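PDB 3KD4: putative protease, which is of unknown function but may be an exported hydrolase that cleaves peptide bonds. Local coordinates for residues A[402-407]-A[418-423]; A[424-429]-A[469-474]; A[370-375]-A[395-400]. One frame throughout, in Å; residues are numbered along the deposited sequence.

Interaction 1: A[402-407]-A[418-423]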
# COMPACT_ATOMS: atom_id res chain seq x y z
N ASP A 402 -1.64 -17.55 -9.34
CA ASP A 402 -1.67 -17.24 -10.78
C ASP A 402 -1.97 -15.78 -11.08
O ASP A 402 -1.68 -15.34 -12.18
CB ASP A 402 -2.61 -18.16 -11.54
CG ASP A 402 -2.13 -19.61 -11.56
OD1 ASP A 402 -1.03 -19.90 -12.10
OD2 ASP A 402 -2.87 -20.48 -11.04
N SER A 403 -2.53 -15.04 -10.12
CA SER A 403 -2.77 -13.62 -10.29
C SER A 403 -1.62 -12.74 -9.71
O SER A 403 -1.65 -11.52 -9.83
CB SER A 403 -4.10 -13.24 -9.63
OG SER A 403 -4.01 -13.32 -8.20
N TRP A 404 -0.59 -13.36 -9.11
CA TRP A 404 0.45 -12.60 -8.42
C TRP A 404 1.50 -11.97 -9.34
O TRP A 404 2.37 -11.22 -8.88
CB TRP A 404 1.15 -13.46 -7.38
CG TRP A 404 0.34 -13.82 -6.22
CD1 TRP A 404 -0.94 -13.40 -5.91
CD2 TRP A 404 0.78 -14.59 -5.11
NE1 TRP A 404 -1.32 -13.92 -4.70
CE2 TRP A 404 -0.28 -14.63 -4.18
CE3 TRP A 404 1.96 -15.25 -4.82
CZ2 TRP A 404 -0.18 -15.33 -2.97
CZ3 TRP A 404 2.06 -15.95 -3.63
CH2 TRP A 404 1.00 -15.97 -2.72
N GLY A 405 1.47 -12.29 -10.63
CA GLY A 405 2.39 -11.69 -11.57
C GLY A 405 3.79 -12.25 -11.47
O GLY A 405 4.74 -11.56 -11.81
N MSE A 406 3.91 -13.51 -11.06
CA MSE A 406 5.21 -14.13 -10.76
C MSE A 406 5.57 -15.25 -11.73
O MSE A 406 6.36 -16.12 -11.37
CB MSE A 406 5.23 -14.70 -9.33
CG MSE A 406 5.07 -13.66 -8.25
SE MSE A 406 5.27 -14.43 -6.53
CE MSE A 406 4.97 -12.79 -5.48
N SER A 407 5.04 -15.22 -12.93
CA SER A 407 5.31 -16.31 -13.87
C SER A 407 6.70 -16.18 -14.48
O SER A 407 7.19 -17.15 -15.02
CB SER A 407 4.26 -16.39 -14.96
OG SER A 407 4.36 -15.26 -15.81
N GLU A 418 8.89 -10.91 -0.93
CA GLU A 418 7.68 -11.01 -0.08
C GLU A 418 6.47 -11.41 -0.86
O GLU A 418 6.20 -10.85 -1.92
CB GLU A 418 7.39 -9.64 0.59
CG GLU A 418 6.29 -9.65 1.66
CD GLU A 418 6.16 -8.30 2.33
OE1 GLU A 418 6.80 -8.12 3.37
OE2 GLU A 418 5.45 -7.42 1.80
N LEU A 419 5.72 -12.37 -0.33
CA LEU A 419 4.49 -12.83 -0.95
C LEU A 419 3.31 -12.03 -0.40
O LEU A 419 3.35 -11.59 0.75
CB LEU A 419 4.27 -14.29 -0.62
CG LEU A 419 5.39 -15.28 -0.94
CD1 LEU A 419 4.86 -16.67 -0.59
CD2 LEU A 419 5.78 -15.20 -2.42
N PRO A 420 2.24 -11.86 -1.20
CA PRO A 420 1.07 -11.13 -0.70
C PRO A 420 0.42 -11.81 0.51
O PRO A 420 -0.08 -11.13 1.40
CB PRO A 420 0.11 -11.15 -1.90
CG PRO A 420 0.91 -11.50 -3.07
CD PRO A 420 2.08 -12.29 -2.60
N SER A 421 0.48 -13.15 0.56
CA SER A 421 -0.09 -13.93 1.66
C SER A 421 0.51 -15.32 1.66
O SER A 421 1.13 -15.73 0.68
CB SER A 421 -1.60 -14.08 1.52
OG SER A 421 -1.95 -15.00 0.48
N LEU A 422 0.30 -16.05 2.73
CA LEU A 422 0.49 -17.50 2.67
C LEU A 422 -0.67 -18.03 1.84
O LEU A 422 -1.72 -17.36 1.70
CB LEU A 422 0.49 -18.13 4.05
CG LEU A 422 1.54 -17.57 5.00
CD1 LEU A 422 1.46 -18.35 6.34
CD2 LEU A 422 2.93 -17.64 4.41
N ILE A 423 -0.50 -19.22 1.26
CA ILE A 423 -1.53 -19.73 0.39
C ILE A 423 -1.47 -21.25 0.33
O ILE A 423 -0.39 -21.88 0.51
CB ILE A 423 -1.39 -19.11 -1.03
CG1 ILE A 423 -2.70 -19.27 -1.82
CG2 ILE A 423 -0.16 -19.73 -1.77
CD1 ILE A 423 -3.06 -18.09 -2.68
O HOH W 1 -3.13 -13.84 -1.75
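Pro420 turns its CD-CG edge onto one face of the Trp404 indole, its ring tilted against the indole plane. Pro420 CD sits 3.5 Å from the centroid of the six-membered ring of Trp404, only 5° off the ring normal. This is a CH-pi contact. CG of Pro420 covers the junction with the pyrrole ring, 3.5 Å from Trp404 CE2. The two approach from opposing sides. In Trp404, CG is anti to the carbonyl carbon (chi1 -69°), which carries the indole across to the 418-423 segment. The far end of the benzene ring then meets three residues obliquely. CD2 of Leu419 is 4.0 Å from Trp404 CZ3, and CD1 of Ile423 is 4.0 Å from Trp404 CZ2. Ser421 O lies 3.4 Å from Trp404 CH2; this carbonyl oxygen is buried here and has no hydrogen-bond partner. Ser421 OG gives its proton to Leu422 O and accepts one from a water that in turn accepts a weak, long bond from Trp404 NE1. Met406, present as selenomethionine, runs out extended. Its CE ends beside Pro420 CD, and the Met406 side chain crosses that of Leu419 at about a right angle. An alanine in place of Trp404 would probably open a gap beneath Pro420 and leave Leu419 and Ile423 without their aromatic neighbour. The contact joins two parts of the irregular chain between strands 389-393 and 423-433. Trp404, Leu419 and Ile423 also touch Leu474 of strand 465-474. Nearby, Asp402 OD2 bonds Trp494 NE1 of helix 481-495, and Ile423 packs on Ile370 and Ile372 of strand 370-380.

Interaction 2: A[424-429]-A[469-474]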
# COMPACT_ATOMS: atom_id res chain seq x y z
N ARG A 424 -2.65 -21.81 0.09
CA ARG A 424 -2.81 -23.23 -0.18
C ARG A 424 -3.82 -23.37 -1.29
O ARG A 424 -4.97 -22.88 -1.17
CB ARG A 424 -3.33 -23.97 1.04
CG ARG A 424 -2.50 -23.81 2.30
CD ARG A 424 -3.20 -24.44 3.50
NE ARG A 424 -2.95 -25.87 3.69
CZ ARG A 424 -3.68 -26.83 3.15
NH1 ARG A 424 -4.70 -26.51 2.37
NH2 ARG A 424 -3.40 -28.11 3.40
N GLU A 425 -3.42 -24.02 -2.38
CA GLU A 425 -4.33 -24.20 -3.52
C GLU A 425 -4.42 -25.64 -3.96
O GLU A 425 -3.43 -26.37 -3.96
CB GLU A 425 -3.90 -23.35 -4.71
CG GLU A 425 -3.39 -22.00 -4.36
CD GLU A 425 -3.28 -21.07 -5.54
OE1 GLU A 425 -3.61 -21.46 -6.69
OE2 GLU A 425 -2.86 -19.91 -5.29
N GLU A 426 -5.63 -26.05 -4.33
CA GLU A 426 -5.85 -27.34 -4.96
C GLU A 426 -6.72 -27.15 -6.18
O GLU A 426 -7.80 -26.56 -6.09
CB GLU A 426 -6.52 -28.29 -4.00
CG GLU A 426 -6.90 -29.60 -4.66
CD GLU A 426 -7.71 -30.48 -3.74
OE1 GLU A 426 -8.83 -30.06 -3.35
OE2 GLU A 426 -7.22 -31.57 -3.40
N VAL A 427 -6.24 -27.65 -7.33
CA VAL A 427 -7.02 -27.58 -8.56
C VAL A 427 -7.17 -29.00 -9.10
O VAL A 427 -6.17 -29.70 -9.31
CB VAL A 427 -6.35 -26.68 -9.63
CG1 VAL A 427 -7.26 -26.58 -10.89
CG2 VAL A 427 -6.05 -25.29 -9.05
N THR A 428 -8.42 -29.42 -9.30
CA THR A 428 -8.74 -30.75 -9.79
C THR A 428 -9.29 -30.69 -11.20
O THR A 428 -10.32 -30.06 -11.44
CB THR A 428 -9.76 -31.42 -8.90
OG1 THR A 428 -9.18 -31.57 -7.60
CG2 THR A 428 -10.16 -32.82 -9.44
N TYR A 429 -8.61 -31.34 -12.15
CA TYR A 429 -9.05 -31.34 -13.54
C TYR A 429 -9.67 -32.71 -13.82
O TYR A 429 -9.11 -33.72 -13.45
CB TYR A 429 -7.89 -31.12 -14.50
CG TYR A 429 -7.19 -29.80 -14.37
CD1 TYR A 429 -6.12 -29.64 -13.49
CD2 TYR A 429 -7.60 -28.71 -15.10
CE1 TYR A 429 -5.48 -28.41 -13.36
CE2 TYR A 429 -6.97 -27.48 -14.98
CZ TYR A 429 -5.91 -27.34 -14.11
OH TYR A 429 -5.30 -26.11 -13.99
N VAL A 469 -4.75 -33.78 -10.24
CA VAL A 469 -4.82 -32.86 -9.08
C VAL A 469 -3.49 -32.11 -8.91
O VAL A 469 -2.43 -32.72 -8.78
CB VAL A 469 -5.20 -33.59 -7.77
CG1 VAL A 469 -5.32 -32.60 -6.59
CG2 VAL A 469 -6.49 -34.40 -7.93
N ARG A 470 -3.54 -30.79 -8.95
CA ARG A 470 -2.37 -29.96 -8.66
C ARG A 470 -2.58 -29.25 -7.33
O ARG A 470 -3.64 -28.68 -7.11
CB ARG A 470 -2.17 -28.91 -9.76
CG ARG A 470 -2.11 -29.48 -11.18
CD ARG A 470 -1.75 -28.39 -12.15
NE ARG A 470 -0.33 -28.08 -11.99
CZ ARG A 470 0.20 -26.87 -12.06
NH1 ARG A 470 -0.55 -25.80 -12.25
NH2 ARG A 470 1.50 -26.74 -11.93
N THR A 471 -1.57 -29.31 -6.45
CA THR A 471 -1.55 -28.59 -5.19
C THR A 471 -0.29 -27.74 -5.01
O THR A 471 0.81 -28.09 -5.52
CB THR A 471 -1.65 -29.56 -3.98
OG1 THR A 471 -0.39 -30.22 -3.80
CG2 THR A 471 -2.74 -30.61 -4.22
N ILE A 472 -0.45 -26.59 -4.33
CA ILE A 472 0.68 -25.79 -3.86
C ILE A 472 0.41 -25.27 -2.47
O ILE A 472 -0.72 -24.89 -2.19
CB ILE A 472 1.04 -24.65 -4.83
CG1 ILE A 472 2.24 -23.83 -4.28
CG2 ILE A 472 -0.20 -23.75 -5.18
CD1 ILE A 472 2.83 -22.86 -5.29
N GLU A 473 1.41 -25.30 -1.59
CA GLU A 473 1.32 -24.59 -0.33
C GLU A 473 2.58 -23.77 -0.15
O GLU A 473 3.68 -24.25 -0.44
CB GLU A 473 1.12 -25.53 0.85
CG GLU A 473 2.25 -26.51 1.03
CD GLU A 473 2.06 -27.45 2.21
OE1 GLU A 473 0.91 -27.92 2.44
OE2 GLU A 473 3.07 -27.74 2.90
N LEU A 474 2.41 -22.51 0.25
CA LEU A 474 3.51 -21.67 0.57
C LEU A 474 3.29 -21.21 2.01
O LEU A 474 2.26 -20.62 2.35
CB LEU A 474 3.62 -20.50 -0.43
CG LEU A 474 3.89 -20.81 -1.90
CD1 LEU A 474 3.91 -19.50 -2.75
CD2 LEU A 474 5.22 -21.58 -2.11
O HOH W 2 -3.45 -25.27 -12.00
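Ile472 O is gripped twice by the opposite strand. It accepts the N-H of Glu425 at 2.8 Å, and the CA-H of Arg424 comes to it as well, with CA 3.3 Å away. The strands are antiparallel neighbours, 177° apart in direction, in the interior of a five-stranded mixed sheet. Arg470 O is held in the same way, by Val427 N at 2.8 Å and by the CA-H of Glu426. The return bonds run from Ile472 N to Glu425 O and from Arg470 N to Val427 O. On one face, Glu425 and Ile472 lie side by side. CG2 of Ile472 touches CG of Glu425 at 3.7 Å, so the aliphatic part of the glutamate does the packing. Its OE2 goes on to Ile401 N. Helix 481-495 covers this face: Trp494 packs on Glu425, Val427 and Ile472, makes a cation-pi contact with Arg470, and its O accepts a bond from Arg470 NH2. On the other face, CG1 of Val469 nestles against CG of Glu426, whose OE1 forms a salt bridge with Lys373. Thr428 lies alongside Val469, with OG1 3.9 Å from its CG2. On the Glu425 face, Tyr429 and Arg470 cross obliquely, Tyr429 CE1 to Arg470 CD 3.9 Å, where the Arg470 chain bends at chi3 (74°). Tyr429 OH bonds Pro395 O; a water, in plane with both groups, donates to Tyr429 OH at 2.8 Å and accepts from Arg470 NH1.

Interaction 3: A[370-375]-A[395-400]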
# COMPACT_ATOMS: atom_id res chain seq x y z
N ILE A 370 -4.51 -18.03 2.57
CA ILE A 370 -5.67 -18.03 1.69
C ILE A 370 -5.80 -19.45 1.17
O ILE A 370 -4.79 -20.12 0.87
CB ILE A 370 -5.48 -17.07 0.50
CG1 ILE A 370 -5.49 -15.62 0.99
CG2 ILE A 370 -6.55 -17.28 -0.59
CD1 ILE A 370 -6.83 -15.18 1.61
N GLN A 371 -7.03 -19.91 1.09
CA GLN A 371 -7.32 -21.28 0.68
C GLN A 371 -8.02 -21.22 -0.64
O GLN A 371 -9.07 -20.60 -0.71
CB GLN A 371 -8.26 -21.95 1.66
CG GLN A 371 -7.70 -22.18 3.03
CD GLN A 371 -6.70 -23.30 3.09
OE1 GLN A 371 -6.56 -24.11 2.15
NE2 GLN A 371 -5.98 -23.37 4.20
N ILE A 372 -7.46 -21.86 -1.68
CA ILE A 372 -8.10 -21.94 -2.99
C ILE A 372 -8.38 -23.41 -3.37
O ILE A 372 -7.53 -24.29 -3.24
CB ILE A 372 -7.30 -21.19 -4.07
CG1 ILE A 372 -7.43 -19.68 -3.82
CG2 ILE A 372 -7.84 -21.49 -5.49
CD1 ILE A 372 -6.32 -18.95 -4.29
N LYS A 373 -9.61 -23.66 -3.79
CA LYS A 373 -10.00 -25.01 -4.20
C LYS A 373 -10.89 -24.86 -5.39
O LYS A 373 -11.96 -24.27 -5.29
CB LYS A 373 -10.70 -25.75 -3.06
CG LYS A 373 -11.07 -27.20 -3.40
CD LYS A 373 -11.45 -27.96 -2.12
CE LYS A 373 -11.72 -29.44 -2.40
NZ LYS A 373 -11.14 -30.29 -1.30
N GLU A 374 -10.42 -25.33 -6.55
CA GLU A 374 -11.17 -25.23 -7.78
C GLU A 374 -11.16 -26.51 -8.59
O GLU A 374 -10.32 -27.40 -8.38
CB GLU A 374 -10.63 -24.09 -8.62
CG GLU A 374 -10.79 -22.72 -7.96
CD GLU A 374 -10.72 -21.59 -8.96
OE1 GLU A 374 -10.87 -21.84 -10.19
OE2 GLU A 374 -10.50 -20.45 -8.52
N SER A 375 -12.11 -26.57 -9.52
CA SER A 375 -12.33 -27.70 -10.40
C SER A 375 -12.50 -27.21 -11.82
O SER A 375 -13.08 -26.16 -12.04
CB SER A 375 -13.61 -28.43 -9.99
OG SER A 375 -13.32 -29.26 -8.88
N PRO A 395 -6.26 -25.85 -18.42
CA PRO A 395 -6.26 -24.38 -18.25
C PRO A 395 -5.82 -23.91 -16.87
O PRO A 395 -6.15 -24.53 -15.87
CB PRO A 395 -7.72 -24.01 -18.51
CG PRO A 395 -8.49 -25.24 -18.24
CD PRO A 395 -7.62 -26.40 -18.60
N ALA A 396 -5.07 -22.82 -16.82
CA ALA A 396 -4.71 -22.20 -15.54
C ALA A 396 -5.93 -21.57 -14.93
O ALA A 396 -6.82 -21.12 -15.65
CB ALA A 396 -3.65 -21.15 -15.76
N ILE A 397 -6.00 -21.54 -13.60
CA ILE A 397 -7.04 -20.78 -12.92
C ILE A 397 -6.53 -19.35 -12.73
O ILE A 397 -5.35 -19.10 -12.94
CB ILE A 397 -7.42 -21.40 -11.58
CG1 ILE A 397 -6.29 -21.25 -10.55
CG2 ILE A 397 -7.81 -22.86 -11.76
CD1 ILE A 397 -6.72 -21.55 -9.14
N SER A 398 -7.42 -18.45 -12.30
CA SER A 398 -7.12 -17.01 -12.13
C SER A 398 -6.75 -16.58 -10.73
O SER A 398 -5.82 -15.79 -10.52
CB SER A 398 -8.35 -16.19 -12.49
OG SER A 398 -8.88 -16.63 -13.70
N ALA A 399 -7.54 -17.05 -9.77
CA ALA A 399 -7.41 -16.67 -8.38
C ALA A 399 -6.13 -17.26 -7.79
O ALA A 399 -5.67 -18.33 -8.19
CB ALA A 399 -8.63 -17.14 -7.59
N GLY A 400 -5.56 -16.56 -6.81
CA GLY A 400 -4.41 -17.07 -6.10
C GLY A 400 -3.09 -16.72 -6.76
O GLY A 400 -2.94 -15.63 -7.33
O HOH W 3 -9.93 -18.91 -10.48
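The carboxylate of Glu374 is the flat group here, and the side chain of Ile397 lies over one of its faces. CD1 of Ile397 stands 4.0 Å above CD of Glu374, and CG2 of Ile397 is 3.6 Å from OE1 of Glu374. Ala399 CB approaches from beside the group, 3.9 Å from Glu374 OE2. A water lies beside the carboxylate. It donates to Glu374 OE2 at 2.6 Å and accepts from Ala399 N at 3.1 Å, so it links the carboxylate to the loop backbone. OE1 has its main partner further along the same strand, in a salt bridge with Arg376. The water and Arg376 are likely to limit the turning of the carboxylate against Ile397. Segment 370-375 belongs to strand 370-380, an outermost strand of a five-stranded mixed sheet, paired in parallel with strand 423-433. Segment 395-400 is irregular chain that follows strand 389-393 and runs across one face of that sheet. Ile397 is buried against this face. Its CG1 is set between the backbone N and carbonyl carbon (chi1 70°), which brings CD1 to Ile372 CG2 at 3.8 Å. The two isoleucine side chains pass alongside in opposite senses. Ile397 also packs on Glu425 and Val427 of strand 423-433. The other branch of Ile372 reaches the end of the segment, where CD1 presses on Gly400 CA at 3.2 Å, a tight approach. A CB placed on Gly400 would lie about 2.5 Å from Ile372 CD1, and the backbone angles (phi 88°, psi -145°) would also press it against the preceding carbonyl oxygen.

In the fold
From the N terminus, strand 370-380 comes first, and interaction 3 closes when the chain returns as segment 395-400. Interaction 1 follows in series, drawing 402-407 against 418-423 and closing a short loop just before strand 423-433. Interaction 2 opens next and closes about forty residues later on strand 465-474. None of the three nests in or crosses another. They meet in space all the same. Strand 423-433 lies between strands 370-380 and 465-474, and Arg424 O probably accepts a bond from Ile372 N. Leu422 O probably bonds Ile370 N, and Ile423 O bonds Leu474 N. Tyr429 OH reaches Pro395 O, tying the loop of interaction 3 to the sheet.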